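Side-chain contacts in glutathione S-transferase (Pseudomonas fluorescens, PDB 3M3M), which binds glutathione and probably catalyses its transfer to electrophilic substrates, as glutathione transferases do: residues 110-115 / 165-170; 34-39 / 53-58; 15-20 / 99-104. One frame throughout, in Å; residues are numbered along the deposited sequence.

Contact 1: residues 110-115 / 165-170; sequences VARFIQ and YAYTHV
Arg112 reaches from helix 87-117 to Val170 and Tyr167, and nearly all of what the two segments share is laid along this one side chain. Its CB points toward the other segment, and with CG anti to the backbone N (chi1 163°) the chain runs on extended as far as NE. CD is the first atom to touch: it lies 3.7 Å from CG2 of Val170, with the carbonyl O of Val170 slightly farther off. NE follows, 3.6 Å from the same Val170 CG2, and also has CB of Val170 beside it. CZ is a little more distant, and the Val170 CG2 methyl lies over one face of the guanidinium group. At the tip NH1 approaches the Tyr167 ring at its edge, near the ring plane, 3.8 Å from CE1; the guanidinium and ring planes are 68° apart.

Both segments belong to the all-helical C-terminal domain of the glutathione transferase fold, and the contact joins its long helix 87-117 to the last part of helix 159-168 and the residues beyond it. Tyr167 is one of the glutathione-binding residues, so the arginine packs beside a wall of that pocket. No hydrogen bond crosses between the segments. The charged end of Arg112 finds its polar partners around the contact: NE forms a salt bridge with Glu173, and NH2 donates to the carbonyl O of Arg11, a link into the N-terminal part of the chain.

On the far side of Val170, CG1 lies over one face of the His169 imidazole, 3.5 Å above the plane, while CE2 of Tyr165 lies over the opposite face, both atoms offset toward the rim. The same imidazole is held through ND1, which donates to the carbonyl O of Ala166 at 2.8 Å, from above the carbonyl plane.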
loop_
_atom_site.group_PDB
_atom_site.type_symbol
_atom_site.label_atom_id
_atom_site.label_comp_id
_atom_site.label_asym_id
_atom_site.label_seq_id
_atom_site.Cartn_x
_atom_site.Cartn_y
_atom_site.Cartn_z
ATOM N N VAL A 110 -9.312 -3.979 -5.417
ATOM C CA VAL A 110 -10.013 -4.633 -6.522
ATOM C C VAL A 110 -11.230 -3.788 -6.974
ATOM O O VAL A 110 -11.520 -3.706 -8.183
ATOM C CB VAL A 110 -10.367 -6.115 -6.164
ATOM C CG1 VAL A 110 -11.063 -6.864 -7.338
ATOM C CG2 VAL A 110 -9.061 -6.878 -5.865
ATOM N N ALA A 111 -11.924 -3.150 -6.026
ATOM C CA ALA A 111 -13.051 -2.247 -6.462
ATOM C C ALA A 111 -12.488 -1.140 -7.351
ATOM O O ALA A 111 -13.098 -0.728 -8.370
ATOM C CB ALA A 111 -13.728 -1.629 -5.230
ATOM N N ARG A 112 -11.359 -0.578 -6.919
ATOM C CA ARG A 112 -10.720 0.512 -7.729
ATOM C C ARG A 112 -10.320 -0.064 -9.095
ATOM O O ARG A 112 -10.463 0.602 -10.119
ATOM C CB ARG A 112 -9.486 1.018 -6.957
ATOM C CG ARG A 112 -8.512 1.847 -7.888
ATOM C CD ARG A 112 -7.538 2.631 -6.951
ATOM N NE ARG A 112 -6.542 3.432 -7.731
ATOM C CZ ARG A 112 -5.374 2.982 -8.186
ATOM N NH1 ARG A 112 -5.037 1.692 -8.022
ATOM N NH2 ARG A 112 -4.465 3.823 -8.713
ATOM N N PHE A 113 -9.791 -1.285 -9.143
ATOM C CA PHE A 113 -9.443 -1.872 -10.472
ATOM C C PHE A 113 -10.680 -1.991 -11.353
ATOM O O PHE A 113 -10.678 -1.521 -12.495
ATOM C CB PHE A 113 -8.783 -3.234 -10.341
ATOM C CG PHE A 113 -8.426 -3.821 -11.659
ATOM C CD1 PHE A 113 -7.333 -3.357 -12.357
ATOM C CD2 PHE A 113 -9.224 -4.861 -12.205
ATOM C CE1 PHE A 113 -7.004 -3.931 -13.587
ATOM C CE2 PHE A 113 -8.904 -5.383 -13.462
ATOM C CZ PHE A 113 -7.819 -4.906 -14.138
ATOM N N ILE A 114 -11.747 -2.542 -10.791
ATOM C CA ILE A 114 -13.006 -2.692 -11.535
ATOM C C ILE A 114 -13.518 -1.363 -12.051
ATOM O O ILE A 114 -13.895 -1.249 -13.240
ATOM C CB ILE A 114 -14.076 -3.423 -10.661
ATOM C CG1 ILE A 114 -13.683 -4.921 -10.537
ATOM C CG2 ILE A 114 -15.505 -3.300 -11.278
ATOM C CD1 ILE A 114 -14.566 -5.645 -9.365
ATOM N N GLN A 115 -13.579 -0.354 -11.186
ATOM C CA GLN A 115 -14.155 0.931 -11.573
ATOM C C GLN A 115 -13.152 1.754 -12.418
ATOM O O GLN A 115 -13.485 2.249 -13.466
ATOM C CB GLN A 115 -14.535 1.722 -10.346
ATOM C CG GLN A 115 -15.176 3.092 -10.649
ATOM C CD GLN A 115 -15.716 3.759 -9.400
ATOM O OE1 GLN A 115 -16.052 3.079 -8.402
ATOM N NE2 GLN A 115 -15.808 5.106 -9.436
ATOM N N TYR A 165 -2.365 3.650 3.825
ATOM C CA TYR A 165 -2.632 4.893 3.116
ATOM C C TYR A 165 -2.637 4.651 1.628
ATOM O O TYR A 165 -3.405 5.313 0.912
ATOM C CB TYR A 165 -1.521 5.884 3.447
ATOM C CG TYR A 165 -1.684 7.226 2.759
ATOM C CD1 TYR A 165 -2.593 8.218 3.301
ATOM C CD2 TYR A 165 -0.988 7.492 1.587
ATOM C CE1 TYR A 165 -2.767 9.431 2.641
ATOM C CE2 TYR A 165 -1.207 8.734 0.900
ATOM C CZ TYR A 165 -2.092 9.631 1.435
ATOM O OH TYR A 165 -2.277 10.847 0.738
ATOM N N ALA A 166 -1.797 3.701 1.171
ATOM C CA ALA A 166 -1.566 3.580 -0.276
ATOM C C ALA A 166 -2.875 3.390 -1.050
ATOM O O ALA A 166 -3.082 4.115 -2.039
ATOM C CB ALA A 166 -0.543 2.418 -0.595
ATOM N N TYR A 167 -3.741 2.439 -0.667
ATOM C CA TYR A 167 -4.972 2.356 -1.363
ATOM C C TYR A 167 -6.074 3.196 -0.678
ATOM O O TYR A 167 -7.029 3.565 -1.369
ATOM C CB TYR A 167 -5.466 0.878 -1.397
ATOM C CG TYR A 167 -4.713 0.134 -2.514
ATOM C CD1 TYR A 167 -5.063 0.354 -3.868
ATOM C CD2 TYR A 167 -3.768 -0.819 -2.171
ATOM C CE1 TYR A 167 -4.360 -0.371 -4.910
ATOM C CE2 TYR A 167 -3.111 -1.579 -3.182
ATOM C CZ TYR A 167 -3.426 -1.356 -4.524
ATOM O OH TYR A 167 -2.684 -2.079 -5.531
ATOM N N THR A 168 -5.993 3.370 0.625
ATOM C CA THR A 168 -7.148 4.129 1.197
ATOM C C THR A 168 -7.238 5.547 0.565
ATOM O O THR A 168 -8.336 6.020 0.323
ATOM C CB THR A 168 -7.058 4.234 2.709
ATOM O OG1 THR A 168 -7.002 2.909 3.290
ATOM C CG2 THR A 168 -8.334 4.942 3.296
ATOM N N HIS A 169 -6.118 6.195 0.356
ATOM C CA HIS A 169 -6.147 7.560 -0.190
ATOM C C HIS A 169 -6.799 7.656 -1.586
ATOM O O HIS A 169 -7.194 8.789 -1.950
ATOM C CB HIS A 169 -4.740 8.223 -0.122
ATOM C CG HIS A 169 -3.950 8.107 -1.381
ATOM N ND1 HIS A 169 -3.386 6.933 -1.816
ATOM C CD2 HIS A 169 -3.590 9.059 -2.290
ATOM C CE1 HIS A 169 -2.702 7.145 -2.930
ATOM N NE2 HIS A 169 -2.843 8.428 -3.264
ATOM N N VAL A 170 -6.885 6.530 -2.349
ATOM C CA VAL A 170 -7.546 6.493 -3.660
ATOM C C VAL A 170 -8.830 5.616 -3.610
ATOM O O VAL A 170 -9.357 5.157 -4.627
ATOM C CB VAL A 170 -6.576 6.045 -4.805
ATOM C CG1 VAL A 170 -5.575 7.220 -5.077
ATOM C CG2 VAL A 170 -5.809 4.778 -4.444
#

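Contact 2: residues 34-39 / 53-58; sequences VDILGG and GKIPVL. With GSH (glutathione), chain B.
A cis peptide bond joins Ile55, whose side chain meets Val34 and Ile36, to Pro56. This cis-proline is a hallmark of the thioredoxin fold, to which the N-terminal domain belongs, and here it adjoins the backbone that holds the peptide part of glutathione. Ile55 N donates to O2 of the ligand at 2.8 Å, and Ile55 O accepts from ligand N2 at 2.8 Å, so one residue grips both the carbonyl and the amide of the cysteinyl unit in the manner of an antiparallel strand pair.

The Ile55 side chain divides between two partners. Its CG2 methyl meets Val34 tip to tip, 3.8 Å from Val34 CG1. With its own CG1 placed between the backbone N and the carbonyl carbon (chi1 47°), Ile55 carries CD1 on the other branch to within 3.7 Å of Ile36 CD1. That Ile36 methyl also lies 3.5 Å from CB2 of glutathione, so the two isoleucines form an apolar border beside the cysteinyl group. At the glycine end of the ligand, Lys54 NZ donates to carboxylate O32 at 3.0 Å.

Residues 34-39 follow strand 29-33, while 53-58 run into the start of strand 57-60. Strand 4-8 lies between these two in the sheet, and helix 13-24 packs against Ile55 and Pro56 through Cys15.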
loop_
_atom_site.group_PDB
_atom_site.type_symbol
_atom_site.label_atom_id
_atom_site.label_comp_id
_atom_site.label_asym_id
_atom_site.label_seq_id
_atom_site.Cartn_x
_atom_site.Cartn_y
_atom_site.Cartn_z
ATOM N N VAL A 34 6.830 -1.649 -14.961
ATOM C CA VAL A 34 6.344 -2.984 -15.349
ATOM C C VAL A 34 4.880 -2.778 -15.786
ATOM O O VAL A 34 4.105 -2.130 -15.043
ATOM C CB VAL A 34 6.399 -3.887 -14.124
ATOM C CG1 VAL A 34 5.738 -5.257 -14.389
ATOM C CG2 VAL A 34 7.852 -4.072 -13.682
ATOM N N ASP A 35 4.530 -3.329 -16.954
ATOM C CA ASP A 35 3.206 -3.252 -17.518
ATOM C C ASP A 35 2.551 -4.623 -17.333
ATOM O O ASP A 35 2.877 -5.558 -18.065
ATOM C CB ASP A 35 3.312 -2.859 -19.009
ATOM C CG ASP A 35 1.961 -2.627 -19.614
ATOM O OD1 ASP A 35 0.929 -3.109 -19.051
ATOM O OD2 ASP A 35 1.948 -1.827 -20.596
ATOM N N ILE A 36 1.615 -4.732 -16.377
ATOM C CA ILE A 36 1.069 -6.054 -16.062
ATOM C C ILE A 36 0.138 -6.442 -17.228
ATOM O O ILE A 36 0.194 -7.584 -17.680
ATOM C CB ILE A 36 0.217 -5.982 -14.792
ATOM C CG1 ILE A 36 1.136 -5.827 -13.569
ATOM C CG2 ILE A 36 -0.703 -7.236 -14.750
ATOM C CD1 ILE A 36 0.353 -5.324 -12.361
ATOM N N LEU A 37 -0.683 -5.506 -17.753
ATOM C CA LEU A 37 -1.595 -5.895 -18.903
ATOM C C LEU A 37 -0.774 -6.337 -20.113
ATOM O O LEU A 37 -1.151 -7.282 -20.869
ATOM C CB LEU A 37 -2.545 -4.763 -19.292
ATOM C CG LEU A 37 -3.589 -5.114 -20.351
ATOM C CD1 LEU A 37 -4.595 -6.192 -19.912
ATOM C CD2 LEU A 37 -4.314 -3.846 -20.573
ATOM N N GLY A 38 0.374 -5.703 -20.282
ATOM C CA GLY A 38 1.271 -6.018 -21.399
ATOM C C GLY A 38 2.036 -7.307 -21.250
ATOM O O GLY A 38 2.766 -7.752 -22.176
ATOM N N GLY A 39 1.895 -7.966 -20.101
ATOM C CA GLY A 39 2.495 -9.292 -19.976
ATOM C C GLY A 39 3.820 -9.355 -19.181
ATOM O O GLY A 39 4.388 -10.449 -18.989
ATOM N N GLY A 53 4.970 -13.702 -9.348
ATOM C CA GLY A 53 4.454 -13.012 -10.553
ATOM C C GLY A 53 3.794 -11.658 -10.234
ATOM O O GLY A 53 2.903 -11.220 -10.974
ATOM N N LYS A 54 4.225 -11.022 -9.144
ATOM C CA LYS A 54 3.654 -9.693 -8.754
ATOM C C LYS A 54 4.665 -8.610 -8.565
ATOM O O LYS A 54 5.816 -8.869 -8.175
ATOM C CB LYS A 54 2.872 -9.817 -7.425
ATOM C CG LYS A 54 1.541 -10.755 -7.683
ATOM C CD LYS A 54 0.698 -10.840 -6.456
ATOM C CE LYS A 54 -0.412 -11.954 -6.621
ATOM N NZ LYS A 54 -1.167 -12.063 -7.882
ATOM N N ILE A 55 4.218 -7.370 -8.765
ATOM C CA ILE A 55 5.013 -6.193 -8.372
ATOM C C ILE A 55 4.351 -5.692 -7.048
ATOM O O ILE A 55 3.172 -5.901 -6.786
ATOM C CB ILE A 55 4.976 -5.101 -9.459
ATOM C CG1 ILE A 55 3.545 -4.877 -9.924
ATOM C CG2 ILE A 55 6.023 -5.587 -10.564
ATOM C CD1 ILE A 55 3.440 -3.821 -11.038
ATOM N N PRO A 56 5.139 -5.030 -6.194
ATOM C CA PRO A 56 6.539 -4.575 -6.430
ATOM C C PRO A 56 7.557 -5.686 -6.090
ATOM O O PRO A 56 7.264 -6.670 -5.338
ATOM C CB PRO A 56 6.654 -3.384 -5.479
ATOM C CG PRO A 56 5.788 -3.871 -4.279
ATOM C CD PRO A 56 4.533 -4.403 -5.006
ATOM N N VAL A 57 8.738 -5.537 -6.703
ATOM C CA VAL A 57 9.955 -6.255 -6.340
ATOM C C VAL A 57 11.030 -5.217 -6.054
ATOM O O VAL A 57 11.130 -4.206 -6.765
ATOM C CB VAL A 57 10.411 -7.104 -7.516
ATOM C CG1 VAL A 57 11.761 -7.877 -7.062
ATOM C CG2 VAL A 57 9.329 -8.161 -7.843
ATOM N N LEU A 58 11.834 -5.443 -5.011
ATOM C CA LEU A 58 12.972 -4.558 -4.677
ATOM C C LEU A 58 14.200 -5.407 -4.942
ATOM O O LEU A 58 14.371 -6.504 -4.386
ATOM C CB LEU A 58 12.954 -4.131 -3.215
ATOM C CG LEU A 58 14.181 -3.309 -2.783
ATOM C CD1 LEU A 58 14.106 -1.992 -3.472
ATOM C CD2 LEU A 58 14.233 -3.026 -1.286
HETATM N N1 GSH B . 0.631 -9.287 -1.686
HETATM C CA1 GSH B . 1.362 -8.546 -2.788
HETATM C C1 GSH B . 2.065 -7.288 -2.268
HETATM O O11 GSH B . 3.158 -6.964 -2.818
HETATM O O12 GSH B . 1.496 -6.614 -1.367
HETATM C CB1 GSH B . 0.264 -8.190 -3.843
HETATM C CG1 GSH B . 0.960 -7.447 -4.939
HETATM C CD1 GSH B . 0.060 -7.354 -6.189
HETATM O OE1 GSH B . -1.222 -7.893 -6.188
HETATM N N2 GSH B . 0.505 -6.739 -7.324
HETATM C CA2 GSH B . -0.362 -6.644 -8.497
HETATM C C2 GSH B . 0.240 -7.489 -9.533
HETATM O O2 GSH B . 1.565 -7.489 -9.638
HETATM C CB2 GSH B . -0.360 -5.152 -8.926
HETATM S SG2 GSH B . -1.128 -4.070 -7.587
HETATM N N3 GSH B . -0.521 -8.237 -10.315
HETATM C CA3 GSH B . 0.141 -8.993 -11.392
HETATM C C3 GSH B . -0.439 -10.383 -11.587
HETATM O O31 GSH B . -0.264 -11.001 -12.682
HETATM O O32 GSH B . -1.048 -10.920 -10.647
#

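Contact 3: residues 15-20 / 99-104; sequences CYKIKL and FEQYSH. With GSH (glutathione), chain B.
Lys17 and Glu100 meet in a buried salt bridge between helix 13-24 and helix 87-117, their side chains arriving from opposite directions. Lys17 NZ lies 2.8 Å from Glu100 OE2, which it approaches on the syn side, 33° out of the carboxylate plane; a weaker bond of 3.0 Å runs from NZ to Glu100 OE1. Lys17 CE follows NZ in, 3.6 Å from Glu100 OE2. The lysine is extended beyond CG, whereas the glutamate bends at chi2 (-99°), turning its carboxylate to present both oxygens to the ammonium group.

Hydrogen bonds to uncharged partners surround this ion pair. Lys17 NZ also donates to Ser69 OG and Asn70 OD1, while Glu100 OE1 accepts from Asn70 ND2. Ser69 OG is itself hydrogen-bonded to glutathione, which makes Lys17 a second-shell residue of the ligand site.

Gln101, next to Glu100 on the helix, is a residue of the glutathione pocket.

The helices come from the N-terminal and C-terminal domains, so the bridge spans the domain interface. Charge compensation with several polar partners probably keeps both groups ionised despite their burial, and through Ser69 the network may help position a residue that binds glutathione.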
loop_
_atom_site.group_PDB
_atom_site.type_symbol
_atom_site.label_atom_id
_atom_site.label_comp_id
_atom_site.label_asym_id
_atom_site.label_seq_id
_atom_site.Cartn_x
_atom_site.Cartn_y
_atom_site.Cartn_z
ATOM N N CYS A 15 2.826 -0.766 -5.084
ATOM C CA CYS A 15 4.099 -0.161 -5.490
ATOM C C CYS A 15 4.272 1.267 -4.937
ATOM O O CYS A 15 5.417 1.674 -4.599
ATOM C CB CYS A 15 4.133 -0.105 -7.043
ATOM S SG CYS A 15 4.170 -1.775 -7.775
ATOM N N TYR A 16 3.167 2.041 -4.858
ATOM C CA TYR A 16 3.223 3.340 -4.219
ATOM C C TYR A 16 3.769 3.281 -2.778
ATOM O O TYR A 16 4.558 4.143 -2.330
ATOM C CB TYR A 16 1.823 3.973 -4.219
ATOM C CG TYR A 16 1.785 5.321 -3.498
ATOM C CD1 TYR A 16 2.857 6.288 -3.624
ATOM C CD2 TYR A 16 0.685 5.596 -2.657
ATOM C CE1 TYR A 16 2.772 7.536 -2.911
ATOM C CE2 TYR A 16 0.592 6.835 -1.942
ATOM C CZ TYR A 16 1.647 7.793 -2.127
ATOM O OH TYR A 16 1.583 8.976 -1.391
ATOM N N LYS A 17 3.407 2.224 -2.006
ATOM C CA LYS A 17 3.997 2.066 -0.698
ATOM C C LYS A 17 5.509 2.156 -0.722
ATOM O O LYS A 17 6.080 2.800 0.186
ATOM C CB LYS A 17 3.721 0.624 -0.141
ATOM C CG LYS A 17 2.251 0.347 0.138
ATOM C CD LYS A 17 2.043 -1.158 0.307
ATOM C CE LYS A 17 0.556 -1.451 0.456
ATOM N NZ LYS A 17 0.293 -2.944 0.637
ATOM N N ILE A 18 6.153 1.572 -1.746
ATOM C CA ILE A 18 7.617 1.520 -1.810
ATOM C C ILE A 18 8.178 2.882 -2.315
ATOM O O ILE A 18 9.184 3.390 -1.760
ATOM C CB ILE A 18 8.052 0.376 -2.702
ATOM C CG1 ILE A 18 7.344 -0.967 -2.264
ATOM C CG2 ILE A 18 9.568 0.210 -2.600
ATOM C CD1 ILE A 18 7.338 -1.229 -0.727
ATOM N N LYS A 19 7.514 3.479 -3.285
ATOM C CA LYS A 19 7.920 4.875 -3.718
ATOM C C LYS A 19 7.883 5.780 -2.477
ATOM O O LYS A 19 8.818 6.563 -2.207
ATOM C CB LYS A 19 6.926 5.395 -4.782
ATOM C CG LYS A 19 7.315 6.857 -5.208
ATOM C CD LYS A 19 6.187 7.499 -6.033
ATOM C CE LYS A 19 6.580 9.007 -6.327
ATOM N NZ LYS A 19 5.514 9.628 -7.233
ATOM N N LEU A 20 6.749 5.741 -1.761
ATOM C CA LEU A 20 6.639 6.620 -0.567
ATOM C C LEU A 20 7.722 6.343 0.482
ATOM O O LEU A 20 8.411 7.267 0.965
ATOM C CB LEU A 20 5.238 6.382 0.082
ATOM C CG LEU A 20 4.915 7.273 1.316
ATOM C CD1 LEU A 20 5.262 8.876 1.076
ATOM C CD2 LEU A 20 3.382 7.082 1.618
ATOM N N PHE A 99 -3.618 -7.272 8.436
ATOM C CA PHE A 99 -5.001 -6.844 8.236
ATOM C C PHE A 99 -5.164 -6.160 6.886
ATOM O O PHE A 99 -6.127 -6.391 6.154
ATOM C CB PHE A 99 -5.375 -5.827 9.360
ATOM C CG PHE A 99 -6.594 -4.927 9.057
ATOM C CD1 PHE A 99 -7.904 -5.299 9.396
ATOM C CD2 PHE A 99 -6.361 -3.615 8.462
ATOM C CE1 PHE A 99 -9.028 -4.407 9.095
ATOM C CE2 PHE A 99 -7.448 -2.748 8.250
ATOM C CZ PHE A 99 -8.728 -3.119 8.546
ATOM N N GLU A 100 -4.159 -5.357 6.516
ATOM C CA GLU A 100 -4.285 -4.667 5.190
ATOM C C GLU A 100 -4.283 -5.664 3.987
ATOM O O GLU A 100 -5.159 -5.533 3.035
ATOM C CB GLU A 100 -3.129 -3.665 4.992
ATOM C CG GLU A 100 -3.208 -2.935 3.631
ATOM C CD GLU A 100 -2.276 -3.535 2.545
ATOM O OE1 GLU A 100 -1.310 -4.232 2.877
ATOM O OE2 GLU A 100 -2.441 -3.190 1.373
ATOM N N GLN A 101 -3.445 -6.710 4.074
ATOM C CA GLN A 101 -3.355 -7.682 2.995
ATOM C C GLN A 101 -4.623 -8.637 2.982
ATOM O O GLN A 101 -5.021 -9.077 1.892
ATOM C CB GLN A 101 -2.049 -8.508 3.169
ATOM C CG GLN A 101 -0.817 -7.676 2.771
ATOM C CD GLN A 101 -0.767 -7.418 1.245
ATOM O OE1 GLN A 101 -0.746 -6.210 0.754
ATOM N NE2 GLN A 101 -0.740 -8.476 0.478
ATOM N N TYR A 102 -5.262 -8.865 4.154
ATOM C CA TYR A 102 -6.306 -9.917 4.227
ATOM C C TYR A 102 -7.721 -9.293 4.141
ATOM O O TYR A 102 -8.623 -9.791 3.444
ATOM C CB TYR A 102 -6.156 -10.723 5.546
ATOM C CG TYR A 102 -7.025 -11.959 5.449
ATOM C CD1 TYR A 102 -6.521 -13.085 4.812
ATOM C CD2 TYR A 102 -8.355 -11.957 5.915
ATOM C CE1 TYR A 102 -7.293 -14.248 4.614
ATOM C CE2 TYR A 102 -9.136 -13.140 5.741
ATOM C CZ TYR A 102 -8.561 -14.263 5.103
ATOM O OH TYR A 102 -9.345 -15.408 4.875
ATOM N N SER A 103 -7.892 -8.157 4.808
ATOM C CA SER A 103 -9.209 -7.570 5.057
ATOM C C SER A 103 -9.501 -6.293 4.294
ATOM O O SER A 103 -10.613 -5.826 4.355
ATOM C CB SER A 103 -9.351 -7.290 6.588
ATOM O OG SER A 103 -9.454 -8.580 7.274
ATOM N N HIS A 104 -8.522 -5.668 3.662
ATOM C CA HIS A 104 -8.645 -4.320 3.100
ATOM C C HIS A 104 -8.257 -4.312 1.595
ATOM O O HIS A 104 -9.093 -4.128 0.758
ATOM C CB HIS A 104 -7.727 -3.404 3.912
ATOM C CG HIS A 104 -7.701 -1.970 3.502
ATOM N ND1 HIS A 104 -6.834 -1.487 2.553
ATOM C CD2 HIS A 104 -8.379 -0.906 3.968
ATOM C CE1 HIS A 104 -7.005 -0.191 2.428
ATOM N NE2 HIS A 104 -7.950 0.184 3.260
HETATM N N1 GSH B . 0.631 -9.287 -1.686
HETATM C CA1 GSH B . 1.362 -8.546 -2.788
HETATM C C1 GSH B . 2.065 -7.288 -2.268
HETATM O O11 GSH B . 3.158 -6.964 -2.818
HETATM O O12 GSH B . 1.496 -6.614 -1.367
HETATM C CB1 GSH B . 0.264 -8.190 -3.843
HETATM C CG1 GSH B . 0.960 -7.447 -4.939
HETATM C CD1 GSH B . 0.060 -7.354 -6.189
HETATM O OE1 GSH B . -1.222 -7.893 -6.188
HETATM N N2 GSH B . 0.505 -6.739 -7.324
HETATM C CA2 GSH B . -0.362 -6.644 -8.497
HETATM C C2 GSH B . 0.240 -7.489 -9.533
HETATM O O2 GSH B . 1.565 -7.489 -9.638
HETATM C CB2 GSH B . -0.360 -5.152 -8.926
HETATM S SG2 GSH B . -1.128 -4.070 -7.587
HETATM N N3 GSH B . -0.521 -8.237 -10.315
HETATM C CA3 GSH B . 0.141 -8.993 -11.392
HETATM C C3 GSH B . -0.439 -10.383 -11.587
HETATM O O31 GSH B . -0.264 -11.001 -12.682
HETATM O O32 GSH B . -1.048 -10.920 -10.647
#

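From the N terminus, helix 13-24 supplies the first half of contact 3, which stays open while the chain passes through most of the N-terminal domain. Within that span contact 2 closes a short loop between residues 34-39 and 53-58, and is therefore nested inside contact 3. Contact 3 closes on helix 87-117, tying the thioredoxin-like domain to the helical one. Farther along the same helix contact 1 opens, and it closes after helix 125-146, near the C-terminal part of helix 159-168; it follows in series and crosses neither of the others. Contact 3 touches both, while contacts 1 and 2 remain about 7 Å apart at their nearest atoms, with glutathione approached by all three.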